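Local coordinates for protein Kinase A (Toxoplasma gondii, PDB 5J3U), which binds cAMP through two cyclic nucleotide-binding domains and, as a regulatory chain, probably inhibits the protein kinase A catalytic subunit until cAMP arrives, at residues D210-I218 with L253-Y261. Numbering follows the deposited sequence.
With CMP (adenosine-3',5'-cyclic-monophosphate), chain B.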
loop_
_atom_site.group_PDB
_atom_site.type_symbol
_atom_site.label_atom_id
_atom_site.label_comp_id
_atom_site.label_asym_id
_atom_site.label_seq_id
_atom_site.Cartn_x
_atom_site.Cartn_y
_atom_site.Cartn_z
ATOM N N ASP A 210 6.497 -4.302 -17.623
ATOM C CA ASP A 210 7.815 -3.672 -17.373
ATOM C C ASP A 210 7.853 -2.930 -16.034
ATOM O O ASP A 210 6.826 -2.453 -15.566
ATOM C CB ASP A 210 8.094 -2.658 -18.441
ATOM C CG ASP A 210 8.392 -3.284 -19.791
ATOM O OD1 ASP A 210 8.849 -4.436 -19.815
ATOM O OD2 ASP A 210 8.155 -2.632 -20.829
ATOM N N TYR A 211 9.041 -2.788 -15.459
ATOM C CA TYR A 211 9.201 -2.082 -14.185
ATOM C C TYR A 211 10.075 -0.848 -14.381
ATOM O O TYR A 211 10.830 -0.774 -15.354
ATOM C CB TYR A 211 9.826 -2.979 -13.127
ATOM C CG TYR A 211 11.177 -3.502 -13.502
ATOM C CD1 TYR A 211 12.317 -2.716 -13.374
ATOM C CD2 TYR A 211 11.302 -4.789 -14.074
ATOM C CE1 TYR A 211 13.554 -3.195 -13.797
ATOM C CE2 TYR A 211 12.540 -5.266 -14.502
ATOM C CZ TYR A 211 13.647 -4.477 -14.365
ATOM O OH TYR A 211 14.856 -5.009 -14.810
ATOM N N PHE A 212 9.952 0.093 -13.451
ATOM C CA PHE A 212 10.844 1.258 -13.428
ATOM C C PHE A 212 10.847 1.841 -12.015
ATOM O O PHE A 212 9.990 1.508 -11.202
ATOM C CB PHE A 212 10.415 2.300 -14.474
ATOM C CG PHE A 212 9.023 2.830 -14.309
ATOM C CD1 PHE A 212 8.767 3.926 -13.465
ATOM C CD2 PHE A 212 7.941 2.265 -14.976
ATOM C CE1 PHE A 212 7.518 4.482 -13.335
ATOM C CE2 PHE A 212 6.652 2.812 -14.822
ATOM C CZ PHE A 212 6.423 3.899 -14.001
ATOM N N GLY A 213 11.789 2.763 -11.738
ATOM C CA GLY A 213 11.817 3.438 -10.475
ATOM C C GLY A 213 12.624 2.676 -9.447
ATOM O O GLY A 213 12.529 2.991 -8.264
ATOM N N GLU A 214 13.424 1.689 -9.873
ATOM C CA GLU A 214 14.226 0.927 -8.930
ATOM C C GLU A 214 15.518 1.652 -8.552
ATOM O O GLU A 214 16.016 1.403 -7.467
ATOM C CB GLU A 214 14.599 -0.466 -9.417
ATOM C CG GLU A 214 15.682 -0.635 -10.487
ATOM C CD GLU A 214 15.381 -0.131 -11.899
ATOM O OE1 GLU A 214 14.407 0.581 -12.132
ATOM O OE2 GLU A 214 16.152 -0.462 -12.852
ATOM N N LEU A 215 16.052 2.475 -9.451
ATOM C CA LEU A 215 17.391 3.025 -9.229
ATOM C C LEU A 215 17.477 3.925 -8.007
ATOM O O LEU A 215 18.474 3.844 -7.271
ATOM C CB LEU A 215 17.970 3.731 -10.461
ATOM C CG LEU A 215 18.145 2.889 -11.706
ATOM C CD1 LEU A 215 18.652 3.742 -12.853
ATOM C CD2 LEU A 215 19.038 1.679 -11.465
ATOM N N ALA A 216 16.455 4.761 -7.762
ATOM C CA ALA A 216 16.484 5.641 -6.582
ATOM C C ALA A 216 16.485 4.814 -5.297
ATOM O O ALA A 216 17.091 5.201 -4.311
ATOM C CB ALA A 216 15.337 6.630 -6.575
ATOM N N LEU A 217 15.805 3.661 -5.311
ATOM C CA LEU A 217 15.729 2.779 -4.122
ATOM C C LEU A 217 17.034 2.041 -3.882
ATOM O O LEU A 217 17.543 2.056 -2.752
ATOM C CB LEU A 217 14.572 1.744 -4.288
ATOM C CG LEU A 217 13.176 2.307 -4.526
ATOM C CD1 LEU A 217 12.101 1.216 -4.562
ATOM C CD2 LEU A 217 12.805 3.323 -3.481
ATOM N N ILE A 218 17.619 1.466 -4.936
ATOM C CA ILE A 218 18.824 0.693 -4.839
ATOM C C ILE A 218 20.039 1.577 -4.569
ATOM O O ILE A 218 20.895 1.194 -3.780
ATOM C CB ILE A 218 19.084 -0.147 -6.085
ATOM C CG1 ILE A 218 17.984 -1.219 -6.209
ATOM C CG2 ILE A 218 20.451 -0.818 -6.033
ATOM C CD1 ILE A 218 17.883 -1.851 -7.571
ATOM N N LEU A 253 19.565 -8.752 -8.493
ATOM C CA LEU A 253 19.304 -8.835 -9.940
ATOM C C LEU A 253 19.097 -7.470 -10.559
ATOM O O LEU A 253 19.555 -7.224 -11.656
ATOM C CB LEU A 253 18.074 -9.685 -10.267
ATOM C CG LEU A 253 17.980 -11.134 -9.863
ATOM C CD1 LEU A 253 16.615 -11.681 -10.280
ATOM C CD2 LEU A 253 19.084 -11.954 -10.535
ATOM N N LEU A 254 18.328 -6.617 -9.875
ATOM C CA LEU A 254 18.026 -5.313 -10.370
ATOM C C LEU A 254 19.291 -4.460 -10.427
ATOM O O LEU A 254 19.496 -3.686 -11.384
ATOM C CB LEU A 254 16.946 -4.636 -9.502
ATOM C CG LEU A 254 15.523 -5.167 -9.732
ATOM C CD1 LEU A 254 14.625 -4.584 -8.675
ATOM C CD2 LEU A 254 15.007 -4.842 -11.138
ATOM N N SER A 255 20.144 -4.640 -9.445
ATOM C CA SER A 255 21.397 -3.889 -9.366
ATOM C C SER A 255 22.317 -4.267 -10.529
ATOM O O SER A 255 22.896 -3.402 -11.217
ATOM C CB SER A 255 22.093 -4.140 -8.046
ATOM O OG SER A 255 23.031 -3.118 -7.851
ATOM N N LYS A 256 22.429 -5.563 -10.783
ATOM C CA LYS A 256 23.274 -6.019 -11.885
ATOM C C LYS A 256 22.698 -5.620 -13.261
ATOM O O LYS A 256 23.456 -5.213 -14.155
ATOM C CB LYS A 256 23.550 -7.529 -11.750
ATOM C CG LYS A 256 24.431 -7.860 -10.526
ATOM C CD LYS A 256 24.882 -9.336 -10.578
ATOM C CE LYS A 256 25.674 -9.809 -9.357
ATOM N NZ LYS A 256 24.755 -10.250 -8.273
ATOM N N LYS A 257 21.382 -5.679 -13.423
ATOM C CA LYS A 257 20.739 -5.260 -14.668
ATOM C C LYS A 257 20.816 -3.759 -14.957
ATOM O O LYS A 257 20.631 -3.362 -16.100
ATOM C CB LYS A 257 19.299 -5.713 -14.732
ATOM C CG LYS A 257 19.181 -7.221 -14.806
ATOM C CD LYS A 257 17.739 -7.680 -14.712
ATOM C CE LYS A 257 16.928 -7.315 -15.951
ATOM N NZ LYS A 257 17.494 -7.895 -17.221
ATOM N N ALA A 258 21.100 -2.951 -13.944
ATOM C CA ALA A 258 21.290 -1.513 -14.133
ATOM C C ALA A 258 22.305 -1.131 -15.199
ATOM O O ALA A 258 22.146 -0.108 -15.828
ATOM C CB ALA A 258 21.661 -0.821 -12.832
ATOM N N SER A 259 23.308 -1.958 -15.425
ATOM C CA SER A 259 24.276 -1.671 -16.502
ATOM C C SER A 259 23.665 -1.690 -17.912
ATOM O O SER A 259 24.243 -1.133 -18.834
ATOM C CB SER A 259 25.434 -2.657 -16.439
ATOM O OG SER A 259 24.902 -3.936 -16.694
ATOM N N GLU A 260 22.508 -2.315 -18.091
ATOM C CA GLU A 260 21.819 -2.238 -19.364
ATOM C C GLU A 260 21.253 -0.858 -19.759
ATOM O O GLU A 260 20.884 -0.677 -20.921
ATOM C CB GLU A 260 20.705 -3.275 -19.426
ATOM C CG GLU A 260 21.169 -4.726 -19.248
ATOM C CD GLU A 260 19.997 -5.671 -19.016
ATOM O OE1 GLU A 260 18.872 -5.345 -19.470
ATOM O OE2 GLU A 260 20.199 -6.739 -18.396
ATOM N N TYR A 261 21.141 0.101 -18.829
ATOM C CA TYR A 261 20.597 1.446 -19.158
ATOM C C TYR A 261 21.503 2.340 -20.072
ATOM O O TYR A 261 22.717 2.349 -19.871
ATOM C CB TYR A 261 20.293 2.208 -17.886
ATOM C CG TYR A 261 19.011 1.684 -17.180
ATOM C CD1 TYR A 261 17.791 1.649 -17.826
ATOM C CD2 TYR A 261 19.064 1.265 -15.865
ATOM C CE1 TYR A 261 16.629 1.221 -17.176
ATOM C CE2 TYR A 261 17.938 0.806 -15.217
ATOM C CZ TYR A 261 16.733 0.789 -15.872
ATOM O OH TYR A 261 15.617 0.359 -15.154
HETATM P P CMP B . 14.764 5.833 -11.048
HETATM O O1P CMP B . 14.306 5.445 -9.701
HETATM O O2P CMP B . 16.093 6.588 -11.168
HETATM O "O5'" CMP B . 13.605 6.714 -11.712
HETATM C "C5'" CMP B . 13.712 6.980 -13.123
HETATM C "C4'" CMP B . 13.662 5.594 -13.772
HETATM O "O4'" CMP B . 13.791 5.576 -15.202
HETATM C "C3'" CMP B . 14.876 4.782 -13.363
HETATM O "O3'" CMP B . 14.785 4.491 -11.962
HETATM C "C2'" CMP B . 14.827 3.604 -14.302
HETATM O "O2'" CMP B . 13.846 2.616 -13.873
HETATM C "C1'" CMP B . 14.222 4.276 -15.530
HETATM N N9 CMP B . 15.156 4.399 -16.608
HETATM C C8 CMP B . 14.843 4.079 -17.882
HETATM N N7 CMP B . 15.918 4.346 -18.718
HETATM C C5 CMP B . 16.899 4.885 -17.962
HETATM C C6 CMP B . 18.291 5.379 -18.182
HETATM N N6 CMP B . 18.861 5.385 -19.426
HETATM N N1 CMP B . 18.936 5.816 -17.090
HETATM C C2 CMP B . 18.428 5.876 -15.828
HETATM N N3 CMP B . 17.159 5.421 -15.569
HETATM C C4 CMP B . 16.396 4.910 -16.563
HETATM O O HOH W 1 13.172 0.201 -16.377
HETATM O O HOH W 2 17.869 -2.343 -13.253
#
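The phosphate-binding cassette of the second cyclic nucleotide-binding domain, here the turn and short helix after strand 211-212, meets the C-terminal lid that closes over cAMP. Tyr261, the last residue of the chain, stacks on the adenine like the capping residue of other PKA regulatory subunits: one face of its ring lies over the base, with CMP C4 3.7 Å above the ring plane and offset toward the rim, and its OH reaches down to the cassette. That hydroxyl donates to Glu214 OE2 at 2.5 Å, a short bond made in the plane of the ring and taken on the syn lone pair of the carboxylate, whose plane is turned 45° from the ring. The other oxygen, Glu214 OE1, accepts the ribose hydroxyl O2' of CMP at 2.7 Å, and Gly213 N donates to the same O2'. The Glu214 chain bends at chi2 (-68°), bringing the carboxylate between the ribose and the Tyr261 hydroxyl. Two waters extend the network: one donates to Tyr211 O and Tyr261 OH, the other to Glu214 OE2 and Leu254 O, linking the carboxylate to the backbone of helix 250-257. The cassette helix holds the phosphate, Ala216 N donating to CMP O1P at 3.0 Å, with Arg223 binding the nucleotide as well.

Apolar side chains fill much of the remaining contact. Leu254 CD2 lies 3.4 Å from Tyr211 CE1, while Leu254 CB takes Ile218 CD1 at 3.5 Å; Phe243 of helix 240-246 touches both Leu254 and Ile218. Nearer the nucleotide, Leu215 CD1 lies 3.8 Å from Tyr261 CE2, the two side chains running past each other in opposite senses. Glu214 thus binds the ribose and holds the lid with one carboxylate; with two donors on OE2 and one on OE1, it is probably kept ionised, consistent with a lid whose closed position depends on bound cAMP.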